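Long-range contacts in ribonucleoside triphosphate reductase (Lactobacillus leichmannii, PDB 1L1L), which catalyses the vitamin B12-dependent reduction of ribonucleoside triphosphates to 2'-deoxyribonucleoside triphosphates, working as an allosterically regulated monomer: residues A[166-171]-A[325-330]; A[352-357]-A[376-381]; A[361-366]-A[663-668]; A[626-631]-A[655-660]. All blocks are in the same frame, centred on the assembly; numbering follows the deposited sequence.

Contact 1 of 4, residues A[166-171]-A[325-330]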
loop_
_atom_site.group_PDB
_atom_site.type_symbol
_atom_site.label_atom_id
_atom_site.label_comp_id
_atom_site.label_asym_id
_atom_site.label_seq_id
_atom_site.Cartn_x
_atom_site.Cartn_y
_atom_site.Cartn_z
ATOM N N SER A 166 1.675 4.361 15.132
ATOM C CA SER A 166 1.869 3.707 16.419
ATOM C C SER A 166 1.147 4.386 17.567
ATOM O O SER A 166 1.281 5.591 17.762
ATOM C CB SER A 166 3.358 3.638 16.752
ATOM O OG SER A 166 3.565 3.067 18.039
ATOM N N VAL A 167 0.373 3.597 18.308
ATOM C CA VAL A 167 -0.341 4.077 19.488
ATOM C C VAL A 167 0.170 3.258 20.662
ATOM O O VAL A 167 -0.587 2.909 21.567
ATOM C CB VAL A 167 -1.861 3.868 19.382
ATOM C CG1 VAL A 167 -2.450 4.840 18.366
ATOM C CG2 VAL A 167 -2.164 2.425 18.995
ATOM N N ALA A 168 1.456 2.928 20.628
ATOM C CA ALA A 168 2.071 2.161 21.706
ATOM C C ALA A 168 1.756 2.961 22.963
ATOM O O ALA A 168 1.518 4.163 22.871
ATOM C CB ALA A 168 3.576 2.082 21.509
ATOM N N ARG A 169 1.740 2.309 24.120
ATOM C CA ARG A 169 1.449 3.043 25.350
ATOM C C ARG A 169 2.429 4.206 25.477
ATOM O O ARG A 169 2.041 5.322 25.825
ATOM C CB ARG A 169 1.542 2.123 26.574
ATOM C CG ARG A 169 0.346 1.174 26.751
ATOM C CD ARG A 169 0.500 0.335 28.023
ATOM N NE ARG A 169 -0.562 -0.654 28.229
ATOM C CZ ARG A 169 -1.815 -0.371 28.596
ATOM N NH1 ARG A 169 -2.197 0.883 28.805
ATOM N NH2 ARG A 169 -2.689 -1.353 28.778
ATOM N N SER A 170 3.692 3.953 25.145
ATOM C CA SER A 170 4.726 4.977 25.233
ATOM C C SER A 170 4.405 6.265 24.481
ATOM O O SER A 170 4.875 7.338 24.867
ATOM C CB SER A 170 6.060 4.427 24.738
ATOM O OG SER A 170 5.983 4.089 23.362
ATOM N N ASN A 171 3.636 6.177 23.395
ATOM C CA ASN A 171 3.294 7.397 22.666
ATOM C C ASN A 171 2.031 8.009 23.273
ATOM O O ASN A 171 1.953 9.209 23.484
ATOM C CB ASN A 171 3.060 7.125 21.162
ATOM C CG ASN A 171 4.326 6.692 20.423
ATOM O OD1 ASN A 171 5.393 7.283 20.582
ATOM N ND2 ASN A 171 4.199 5.661 19.593
ATOM N N LEU A 325 -0.597 0.104 15.252
ATOM C CA LEU A 325 0.319 -0.733 15.998
ATOM C C LEU A 325 0.325 -0.263 17.458
ATOM O O LEU A 325 0.697 0.878 17.745
ATOM C CB LEU A 325 1.734 -0.624 15.416
ATOM C CG LEU A 325 2.779 -1.443 16.176
ATOM C CD1 LEU A 325 2.413 -2.922 16.137
ATOM C CD2 LEU A 325 4.149 -1.209 15.574
ATOM N N GLY A 326 -0.091 -1.142 18.367
ATOM C CA GLY A 326 -0.121 -0.788 19.781
ATOM C C GLY A 326 0.714 -1.704 20.662
ATOM O O GLY A 326 1.505 -2.497 20.162
ATOM N N SER A 327 0.527 -1.607 21.980
ATOM C CA SER A 327 1.290 -2.419 22.937
ATOM C C SER A 327 0.662 -3.788 23.143
ATOM O O SER A 327 -0.556 -3.917 23.214
ATOM C CB SER A 327 1.403 -1.678 24.270
ATOM O OG SER A 327 2.083 -0.442 24.130
ATOM N N ASN A 328 1.489 -4.820 23.256
ATOM C CA ASN A 328 0.949 -6.162 23.400
ATOM C C ASN A 328 0.217 -6.422 24.717
ATOM O O ASN A 328 -0.482 -7.420 24.844
ATOM C CB ASN A 328 2.040 -7.215 23.156
ATOM C CG ASN A 328 3.115 -7.212 24.216
ATOM O OD1 ASN A 328 2.856 -7.530 25.381
ATOM N ND2 ASN A 328 4.337 -6.859 23.821
ATOM N N ASP A 329 0.354 -5.517 25.680
ATOM C CA ASP A 329 -0.339 -5.680 26.957
ATOM C C ASP A 329 -1.545 -4.740 27.060
ATOM O O ASP A 329 -2.229 -4.701 28.090
ATOM C CB ASP A 329 0.609 -5.411 28.129
ATOM C CG ASP A 329 1.163 -4.003 28.117
ATOM O OD1 ASP A 329 0.431 -3.080 27.697
ATOM O OD2 ASP A 329 2.327 -3.817 28.543
ATOM N N ASP A 330 -1.798 -3.970 26.005
ATOM C CA ASP A 330 -2.931 -3.052 26.000
ATOM C C ASP A 330 -4.172 -3.810 25.547
ATOM O O ASP A 330 -4.528 -3.819 24.363
ATOM C CB ASP A 330 -2.648 -1.868 25.069
ATOM C CG ASP A 330 -3.728 -0.800 25.130
ATOM O OD1 ASP A 330 -3.410 0.364 24.807
ATOM O OD2 ASP A 330 -4.891 -1.118 25.485
HETATM O O HOH W 1 -0.952 0.555 23.120
#

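Contact 2 of 4, residues A[352-357]-A[376-381]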
loop_
_atom_site.group_PDB
_atom_site.type_symbol
_atom_site.label_atom_id
_atom_site.label_comp_id
_atom_site.label_asym_id
_atom_site.label_seq_id
_atom_site.Cartn_x
_atom_site.Cartn_y
_atom_site.Cartn_z
ATOM N N ASN A 352 -5.259 -3.864 12.966
ATOM C CA ASN A 352 -4.428 -3.670 14.142
ATOM C C ASN A 352 -3.448 -4.778 14.481
ATOM O O ASN A 352 -3.734 -5.951 14.299
ATOM C CB ASN A 352 -5.350 -3.371 15.324
ATOM C CG ASN A 352 -6.383 -2.322 14.974
ATOM O OD1 ASN A 352 -6.121 -1.437 14.159
ATOM N ND2 ASN A 352 -7.560 -2.413 15.577
ATOM N N SER A 353 -2.286 -4.369 14.971
ATOM C CA SER A 353 -1.214 -5.281 15.348
ATOM C C SER A 353 -0.555 -4.842 16.648
ATOM O O SER A 353 -0.724 -3.707 17.091
ATOM C CB SER A 353 -0.145 -5.319 14.239
ATOM O OG SER A 353 -0.694 -5.890 13.066
ATOM N N VAL A 354 0.208 -5.740 17.255
ATOM C CA VAL A 354 0.901 -5.404 18.486
ATOM C C VAL A 354 2.410 -5.556 18.321
ATOM O O VAL A 354 2.890 -6.392 17.550
ATOM C CB VAL A 354 0.419 -6.285 19.667
ATOM C CG1 VAL A 354 -1.053 -6.001 19.953
ATOM C CG2 VAL A 354 0.612 -7.758 19.334
ATOM N N ALA A 355 3.148 -4.717 19.038
ATOM C CA ALA A 355 4.596 -4.739 19.006
ATOM C C ALA A 355 5.116 -5.770 19.993
ATOM O O ALA A 355 4.642 -5.842 21.133
ATOM C CB ALA A 355 5.142 -3.372 19.364
ATOM N N VAL A 356 6.073 -6.579 19.557
ATOM C CA VAL A 356 6.666 -7.582 20.432
ATOM C C VAL A 356 8.172 -7.593 20.229
ATOM O O VAL A 356 8.705 -6.814 19.443
ATOM C CB VAL A 356 6.140 -9.009 20.131
ATOM C CG1 VAL A 356 4.642 -9.057 20.263
ATOM C CG2 VAL A 356 6.575 -9.447 18.727
ATOM N N ASP A 357 8.854 -8.457 20.971
ATOM C CA ASP A 357 10.293 -8.634 20.835
ATOM C C ASP A 357 10.509 -10.138 20.924
ATOM O O ASP A 357 9.575 -10.872 21.251
ATOM C CB ASP A 357 11.072 -7.907 21.937
ATOM C CG ASP A 357 10.653 -8.327 23.327
ATOM O OD1 ASP A 357 10.441 -9.534 23.550
ATOM O OD2 ASP A 357 10.551 -7.443 24.202
ATOM N N PRO A 376 -4.961 -9.940 16.396
ATOM C CA PRO A 376 -4.095 -8.924 15.789
ATOM C C PRO A 376 -2.909 -9.484 15.007
ATOM O O PRO A 376 -2.622 -10.684 15.040
ATOM C CB PRO A 376 -3.620 -8.132 16.992
ATOM C CG PRO A 376 -3.433 -9.229 18.019
ATOM C CD PRO A 376 -4.699 -10.052 17.843
ATOM N N GLY A 377 -2.230 -8.582 14.302
ATOM C CA GLY A 377 -1.048 -8.956 13.569
ATOM C C GLY A 377 0.090 -8.684 14.529
ATOM O O GLY A 377 -0.124 -8.126 15.611
ATOM N N ILE A 378 1.303 -9.046 14.138
ATOM C CA ILE A 378 2.449 -8.844 14.991
ATOM C C ILE A 378 3.601 -8.141 14.287
ATOM O O ILE A 378 3.845 -8.364 13.104
ATOM C CB ILE A 378 2.960 -10.192 15.521
ATOM C CG1 ILE A 378 1.872 -10.869 16.357
ATOM C CG2 ILE A 378 4.209 -9.986 16.325
ATOM C CD1 ILE A 378 2.249 -12.265 16.790
ATOM N N VAL A 379 4.300 -7.288 15.025
ATOM C CA VAL A 379 5.457 -6.589 14.496
ATOM C C VAL A 379 6.574 -6.677 15.526
ATOM O O VAL A 379 6.430 -6.187 16.651
ATOM C CB VAL A 379 5.145 -5.113 14.208
ATOM C CG1 VAL A 379 6.401 -4.399 13.750
ATOM C CG2 VAL A 379 4.061 -5.017 13.155
ATOM N N ASN A 380 7.678 -7.316 15.154
ATOM C CA ASN A 380 8.811 -7.449 16.059
ATOM C C ASN A 380 9.780 -6.295 15.809
ATOM O O ASN A 380 10.631 -6.364 14.908
ATOM C CB ASN A 380 9.522 -8.789 15.843
ATOM C CG ASN A 380 10.547 -9.080 16.924
ATOM O OD1 ASN A 380 11.304 -8.201 17.323
ATOM N ND2 ASN A 380 10.580 -10.319 17.396
ATOM N N LEU A 381 9.637 -5.232 16.599
ATOM C CA LEU A 381 10.481 -4.046 16.467
ATOM C C LEU A 381 11.940 -4.351 16.810
ATOM O O LEU A 381 12.866 -3.749 16.258
ATOM C CB LEU A 381 9.939 -2.925 17.368
ATOM C CG LEU A 381 8.564 -2.375 16.960
ATOM C CD1 LEU A 381 8.036 -1.410 18.017
ATOM C CD2 LEU A 381 8.691 -1.674 15.610
HETATM O O HOH W 2 1.580 -6.871 11.507
#

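Contact 3 of 4, residues A[361-366]-A[663-668]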
loop_
_atom_site.group_PDB
_atom_site.type_symbol
_atom_site.label_atom_id
_atom_site.label_comp_id
_atom_site.label_asym_id
_atom_site.label_seq_id
_atom_site.Cartn_x
_atom_site.Cartn_y
_atom_site.Cartn_z
ATOM N N SER A 361 6.626 -14.103 24.702
ATOM C CA SER A 361 6.113 -15.455 24.512
ATOM C C SER A 361 4.618 -15.554 24.820
ATOM O O SER A 361 4.034 -16.643 24.751
ATOM C CB SER A 361 6.890 -16.441 25.389
ATOM O OG SER A 361 6.751 -16.113 26.761
ATOM N N GLY A 362 4.005 -14.414 25.144
ATOM C CA GLY A 362 2.584 -14.385 25.450
ATOM C C GLY A 362 1.697 -14.481 24.221
ATOM O O GLY A 362 0.796 -13.667 24.024
ATOM N N TYR A 363 1.945 -15.494 23.400
ATOM C CA TYR A 363 1.186 -15.705 22.173
ATOM C C TYR A 363 -0.167 -16.379 22.367
ATOM O O TYR A 363 -0.984 -16.430 21.452
ATOM C CB TYR A 363 2.033 -16.520 21.192
ATOM C CG TYR A 363 3.197 -15.738 20.642
ATOM C CD1 TYR A 363 2.994 -14.707 19.722
ATOM C CD2 TYR A 363 4.498 -15.991 21.073
ATOM C CE1 TYR A 363 4.059 -13.947 19.246
ATOM C CE2 TYR A 363 5.570 -15.236 20.604
ATOM C CZ TYR A 363 5.343 -14.216 19.694
ATOM O OH TYR A 363 6.402 -13.455 19.248
ATOM N N GLN A 364 -0.408 -16.894 23.564
ATOM C CA GLN A 364 -1.660 -17.572 23.849
ATOM C C GLN A 364 -2.898 -16.722 23.501
ATOM O O GLN A 364 -3.748 -17.132 22.702
ATOM C CB GLN A 364 -1.664 -17.986 25.321
ATOM C CG GLN A 364 -2.847 -18.819 25.751
ATOM C CD GLN A 364 -2.634 -19.420 27.129
ATOM O OE1 GLN A 364 -1.932 -20.424 27.278
ATOM N NE2 GLN A 364 -3.221 -18.798 28.146
ATOM N N PRO A 365 -3.017 -15.524 24.092
ATOM C CA PRO A 365 -4.195 -14.716 23.763
ATOM C C PRO A 365 -4.161 -14.182 22.323
ATOM O O PRO A 365 -5.197 -14.026 21.680
ATOM C CB PRO A 365 -4.155 -13.615 24.821
ATOM C CG PRO A 365 -2.690 -13.441 25.067
ATOM C CD PRO A 365 -2.181 -14.859 25.106
ATOM N N ILE A 366 -2.965 -13.914 21.812
ATOM C CA ILE A 366 -2.827 -13.424 20.444
ATOM C C ILE A 366 -3.351 -14.472 19.469
ATOM O O ILE A 366 -4.058 -14.157 18.507
ATOM C CB ILE A 366 -1.349 -13.106 20.128
ATOM C CG1 ILE A 366 -0.929 -11.850 20.896
ATOM C CG2 ILE A 366 -1.147 -12.932 18.614
ATOM C CD1 ILE A 366 0.543 -11.515 20.781
ATOM N N SER A 663 2.030 -22.096 18.462
ATOM C CA SER A 663 3.278 -22.857 18.363
ATOM C C SER A 663 4.234 -22.298 17.314
ATOM O O SER A 663 5.432 -22.142 17.562
ATOM C CB SER A 663 2.981 -24.320 18.002
ATOM O OG SER A 663 1.972 -24.872 18.824
ATOM N N LEU A 664 3.701 -22.012 16.131
ATOM C CA LEU A 664 4.528 -21.486 15.059
ATOM C C LEU A 664 4.979 -20.060 15.334
ATOM O O LEU A 664 6.102 -19.692 14.999
ATOM C CB LEU A 664 3.785 -21.590 13.722
ATOM C CG LEU A 664 3.711 -23.051 13.250
ATOM C CD1 LEU A 664 2.605 -23.233 12.215
ATOM C CD2 LEU A 664 5.072 -23.464 12.696
ATOM N N LEU A 665 4.118 -19.247 15.937
ATOM C CA LEU A 665 4.516 -17.883 16.257
ATOM C C LEU A 665 5.712 -17.941 17.216
ATOM O O LEU A 665 6.682 -17.183 17.082
ATOM C CB LEU A 665 3.354 -17.113 16.906
ATOM C CG LEU A 665 2.232 -16.711 15.938
ATOM C CD1 LEU A 665 0.982 -16.264 16.702
ATOM C CD2 LEU A 665 2.756 -15.602 15.017
ATOM N N ARG A 666 5.651 -18.852 18.183
ATOM C CA ARG A 666 6.754 -18.980 19.128
ATOM C C ARG A 666 7.991 -19.502 18.408
ATOM O O ARG A 666 9.096 -18.983 18.583
ATOM C CB ARG A 666 6.382 -19.928 20.275
ATOM C CG ARG A 666 5.239 -19.433 21.156
ATOM C CD ARG A 666 5.283 -20.083 22.539
ATOM N NE ARG A 666 5.448 -21.533 22.465
ATOM C CZ ARG A 666 4.495 -22.380 22.087
ATOM N NH1 ARG A 666 3.297 -21.927 21.746
ATOM N NH2 ARG A 666 4.743 -23.683 22.039
ATOM N N GLN A 667 7.805 -20.519 17.580
ATOM C CA GLN A 667 8.938 -21.101 16.870
ATOM C C GLN A 667 9.761 -20.094 16.082
ATOM O O GLN A 667 10.987 -20.153 16.092
ATOM C CB GLN A 667 8.477 -22.213 15.923
ATOM C CG GLN A 667 9.642 -23.051 15.414
ATOM C CD GLN A 667 9.230 -24.125 14.434
ATOM O OE1 GLN A 667 8.137 -24.693 14.532
ATOM N NE2 GLN A 667 10.119 -24.431 13.489
ATOM N N TYR A 668 9.099 -19.166 15.400
ATOM C CA TYR A 668 9.819 -18.190 14.596
ATOM C C TYR A 668 10.056 -16.825 15.243
ATOM O O TYR A 668 10.327 -15.845 14.546
ATOM C CB TYR A 668 9.113 -18.016 13.247
ATOM C CG TYR A 668 9.201 -19.247 12.366
ATOM C CD1 TYR A 668 8.257 -20.269 12.451
ATOM C CD2 TYR A 668 10.253 -19.400 11.465
ATOM C CE1 TYR A 668 8.361 -21.423 11.656
ATOM C CE2 TYR A 668 10.367 -20.538 10.672
ATOM C CZ TYR A 668 9.424 -21.541 10.770
ATOM O OH TYR A 668 9.554 -22.655 9.977
#

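Contact 4 of 4, residues A[626-631]-A[655-660]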
loop_
_atom_site.group_PDB
_atom_site.type_symbol
_atom_site.label_atom_id
_atom_site.label_comp_id
_atom_site.label_asym_id
_atom_site.label_seq_id
_atom_site.Cartn_x
_atom_site.Cartn_y
_atom_site.Cartn_z
ATOM N N VAL A 626 -1.563 -25.874 1.158
ATOM C CA VAL A 626 -0.262 -25.642 1.795
ATOM C C VAL A 626 -0.392 -25.536 3.312
ATOM O O VAL A 626 -1.123 -24.690 3.831
ATOM C CB VAL A 626 0.405 -24.364 1.262
ATOM C CG1 VAL A 626 1.760 -24.172 1.919
ATOM C CG2 VAL A 626 0.564 -24.460 -0.240
ATOM N N SER A 627 0.329 -26.390 4.028
ATOM C CA SER A 627 0.255 -26.385 5.482
ATOM C C SER A 627 0.701 -25.061 6.090
ATOM O O SER A 627 1.526 -24.345 5.527
ATOM C CB SER A 627 1.107 -27.514 6.061
ATOM O OG SER A 627 2.479 -27.169 6.011
ATOM N N ILE A 628 0.159 -24.739 7.259
ATOM C CA ILE A 628 0.533 -23.499 7.922
ATOM C C ILE A 628 2.033 -23.543 8.237
ATOM O O ILE A 628 2.737 -22.550 8.090
ATOM C CB ILE A 628 -0.302 -23.287 9.213
ATOM C CG1 ILE A 628 0.052 -21.941 9.850
ATOM C CG2 ILE A 628 -0.092 -24.447 10.180
ATOM C CD1 ILE A 628 -0.770 -21.616 11.092
ATOM N N ALA A 629 2.530 -24.709 8.636
ATOM C CA ALA A 629 3.949 -24.847 8.954
ATOM C C ALA A 629 4.827 -24.489 7.758
ATOM O O ALA A 629 5.858 -23.824 7.904
ATOM C CB ALA A 629 4.255 -26.272 9.410
ATOM N N GLU A 630 4.424 -24.927 6.571
ATOM C CA GLU A 630 5.213 -24.629 5.378
ATOM C C GLU A 630 5.164 -23.157 4.986
ATOM O O GLU A 630 6.134 -22.621 4.459
ATOM C CB GLU A 630 4.758 -25.480 4.188
ATOM C CG GLU A 630 5.728 -25.369 3.025
ATOM C CD GLU A 630 5.305 -26.175 1.817
ATOM O OE1 GLU A 630 4.594 -27.190 1.999
ATOM O OE2 GLU A 630 5.701 -25.797 0.692
ATOM N N GLN A 631 4.032 -22.500 5.216
ATOM C CA GLN A 631 3.924 -21.088 4.883
ATOM C C GLN A 631 4.871 -20.274 5.768
ATOM O O GLN A 631 5.536 -19.362 5.291
ATOM C CB GLN A 631 2.473 -20.611 5.047
ATOM C CG GLN A 631 1.531 -21.216 4.021
ATOM C CD GLN A 631 0.106 -20.703 4.128
ATOM O OE1 GLN A 631 -0.156 -19.510 3.958
ATOM N NE2 GLN A 631 -0.824 -21.605 4.399
ATOM N N ASP A 655 -9.217 -24.437 10.021
ATOM C CA ASP A 655 -9.523 -24.455 11.446
ATOM C C ASP A 655 -8.830 -25.633 12.129
ATOM O O ASP A 655 -8.493 -25.563 13.309
ATOM C CB ASP A 655 -11.032 -24.535 11.674
ATOM C CG ASP A 655 -11.752 -25.222 10.538
ATOM O OD1 ASP A 655 -11.333 -26.338 10.147
ATOM O OD2 ASP A 655 -12.742 -24.639 10.041
ATOM N N SER A 656 -8.613 -26.707 11.377
ATOM C CA SER A 656 -7.954 -27.892 11.912
ATOM C C SER A 656 -6.465 -27.627 12.148
ATOM O O SER A 656 -5.742 -28.497 12.635
ATOM C CB SER A 656 -8.123 -29.068 10.950
ATOM O OG SER A 656 -7.477 -28.810 9.713
ATOM N N GLU A 657 -6.011 -26.428 11.793
ATOM C CA GLU A 657 -4.612 -26.048 11.985
ATOM C C GLU A 657 -4.474 -24.967 13.051
ATOM O O GLU A 657 -3.364 -24.625 13.462
ATOM C CB GLU A 657 -4.007 -25.529 10.676
ATOM C CG GLU A 657 -3.845 -26.575 9.596
ATOM C CD GLU A 657 -3.246 -26.003 8.322
ATOM O OE1 GLU A 657 -3.864 -25.085 7.747
ATOM O OE2 GLU A 657 -2.162 -26.474 7.903
ATOM N N GLY A 658 -5.607 -24.427 13.489
ATOM C CA GLY A 658 -5.589 -23.374 14.492
ATOM C C GLY A 658 -4.793 -23.727 15.735
ATOM O O GLY A 658 -4.296 -22.849 16.442
ATOM N N ASP A 659 -4.676 -25.024 15.997
ATOM C CA ASP A 659 -3.948 -25.526 17.154
ATOM C C ASP A 659 -2.457 -25.322 16.990
ATOM O O ASP A 659 -1.693 -25.549 17.924
ATOM C CB ASP A 659 -4.222 -27.019 17.335
ATOM C CG ASP A 659 -5.688 -27.314 17.534
ATOM O OD1 ASP A 659 -6.213 -27.012 18.631
ATOM O OD2 ASP A 659 -6.322 -27.836 16.587
ATOM N N GLN A 660 -2.044 -24.887 15.802
ATOM C CA GLN A 660 -0.633 -24.683 15.523
ATOM C C GLN A 660 -0.186 -23.230 15.487
ATOM O O GLN A 660 1.005 -22.957 15.484
ATOM C CB GLN A 660 -0.268 -25.331 14.190
ATOM C CG GLN A 660 -0.441 -26.829 14.134
ATOM C CD GLN A 660 -0.138 -27.364 12.751
ATOM O OE1 GLN A 660 0.934 -27.121 12.205
ATOM N NE2 GLN A 660 -1.085 -28.091 12.174
HETATM O O HOH W 3 -3.591 -24.765 5.260
HETATM O O HOH W 4 1.535 -27.582 9.544
#

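Contact 1 of 4, residues A[166-171]-A[325-330]
Near the C-terminal ends of the neighbouring parallel strands 162-166 and 322-327 of the alpha-beta barrel, Ser-166 is bridged with Leu-325; beyond it one segment turns into helix 169-172 and the other into a type I turn. Val-167 N donates to Leu-325 O (2.8 Å), and the same oxygen receives a CA-H contact from Ser-166. Val-167 CG2 packs against Gly-326 CA at 3.9 Å.

One step on, Ser-327 reaches the start of helix 169-172. Its OG accepts the Arg-169 N-H in an almost straight bond of 2.8 Å (174°). Water 1 adds a polar tie, donating to Val-167 O and to Asp-330 OD1 while accepting from Ser-327 N.

The Arg-169 side chain, extended from CG to NE, passes Ser-327 OG with its CG 3.5 Å away and arrives at the turn Ser-327 to Asp-330. There Arg-169 NE forms a salt bridge with Asp-329 OD1 at 2.7 Å. The oxygen lies in the guanidinium plane and is met on its syn side, somewhat out of the carboxylate plane, which is turned 39° from the guanidinium. Asp-330 OD2 caps Phe-333 N at the start of helix 331-335 and makes a long charge contact with Arg-169, well out of the guanidinium plane. The CB of Asp-330 sits over one guanidinium face, 3.7 Å from Arg-169 NH2.

Contact 2 of 4, residues A[352-357]-A[376-381]
Asn-352 O accepts from Gly-377 N (3.0 Å) on a lone pair in the carbonyl plane, the first rung between two parallel strands of a beta-alpha-beta unit; the cis peptide before Pro-376 immediately precedes this pairing. Ser-353 comes next, close against a residue without a side chain: its OG lies 3.1 Å from Gly-377 CA. Water 2 links that hydroxyl to Ile-378 O, so a buried polar group and a strand carbonyl share one solvent molecule.

Val-354 uses both backbone atoms, its N donating to Gly-377 O and its O accepting from Val-379 N (3.0 Å), the alternation expected of parallel strands. Ala-355, on the same face as Ser-353 and Val-379, touches Leu-381 CD1 through its CB at 3.7 Å. Val-356 N then donates to Val-379 O, again at 3.0 Å. Its side chain crosses that of Ile-378 at about a right angle; chi1 of -58° puts CG1 anti to the carbonyl carbon and CG2 between that carbon and the backbone N, where Val-356 CG2 comes to 3.4 Å from Ile-378 CG2, a tight carbon contact. A weak bond from Leu-381 N to Val-356 O ends the ladder. Asp-357 lays its backbone along the Asn-380 amide, whose ND2 is 3.5 Å from Asp-357 C and whose OD1 caps Leu-383 N of helix 381-386.

Helix 363-373 connects the strands and packs Tyr-363 and Ile-366 on the face bearing Val-354, Val-356 and Ile-378, while strands 322-327 and 674-679 flank the pair in the sheet.

Contact 3 of 4, residues A[361-366]-A[663-668]
Tyr-363, beside the N-terminal turn of helix 363-373, spreads one face of its ring over Leu-665 and Arg-666 of helix 661-667. Its CB points toward that helix, and the first torsion places CG beside the backbone N, anti to the carbonyl carbon (chi1 -70°), which carries the ring across the gap. CG is 4.0 Å from Leu-665 CB. From there the two ring edges diverge in what they meet. On one, CD1 approaches Leu-665 CB to 3.7 Å and Leu-665 CD1 to 3.9 Å. On the same edge, Tyr-363 CE1 packs against Ile-378 CD1 of the barrel strand at 3.5 Å. On the other, CD2 of Tyr-363 comes within 3.5 Å of Arg-666 CG. Further out, CE2 and CZ pass over the backbone near Leu-665 O, CE2 at 4.2 Å.

Leu-665 CB stands above the ring in a CH-pi contact, 4.0 Å from the Tyr-363 centroid and 22° off the normal, shifted toward the rim. Arg-666 N lies over the same face. The Arg-666 side chain slides past the tyrosine in the opposite direction and bends at chi3, and its NH1 forms a salt bridge with Glu-662 one helical turn back. Ile-366 CG2 makes a looser contact with Leu-665 CD1, and Phe-360 meets the Tyr-363 ring edge to face.

The arginine therefore offers its aliphatic stem here while its charge is paired mainly with Glu-662 of its own helix, with a long, weak ion pair to Glu-503, and the two segments meet through van der Waals and CH-pi packing.

Contact 4 of 4, residues A[626-631]-A[655-660]
The backbones of Ile-628, first residue of helix 628-641, and Glu-657, in the turns before helix 661-667, keep their CA atoms 7.0 Å apart, a gap spanned by side chains from the loop. Glu-657 extends its chain beyond CG until OE2 accepts from Ile-628 N at 3.0 Å (159°). The N-H arrives from above the carboxylate plane, 42° out of it. The same OE2 lies 3.4 Å from Ser-627 CA, while OE1 turns back to accept from Gln-654 N, so the carboxylate is gripped from both ends.

Gln-660 slides past Ile-628 in the opposite direction, its OE1 3.5 Å from Ile-628 CG2. Water 4 joins this oxygen (2.8 Å) to Ala-629 N (3.2 Å). A third first-turn amide, Glu-630 N, is taken by the N-cap Ser-627 OG at 3.0 Å.

The opening amides of the helix thus each have an acceptor: a carboxylate, a water held by an amide oxygen, and a serine hydroxyl. A negative charge at the positive end of the helix dipole should be favourable, and this setting would probably keep Glu-657 ionised.

In the fold
Contacts 1 and 2 lie in the barrel sheet, and contacts 3 and 4 continue from it through the helices packed on it. Contacts 1 and 2 have centres 9 Å apart and share neighbouring strands: Gly-326 N lies 2.9 Å from Ser-353 O, a probable hydrogen bond. Contact 3, centred 11 Å from contact 2, is laid on that sheet by helix 363-373, with Ile-378 common to both packings. Contact 4 is nested in the loop closed by contact 3, and Leu-664 CD1 joins them, 3.6 Å from Ile-628 CG2. Contacts 1 and 4 do not touch, their centres being 28 Å apart. Beyond strand 162-166, strand 119-123 begins with Cys-119, disulfide-bonded to Cys-419, a pair consistent with the redox cysteines of ribonucleotide reductases.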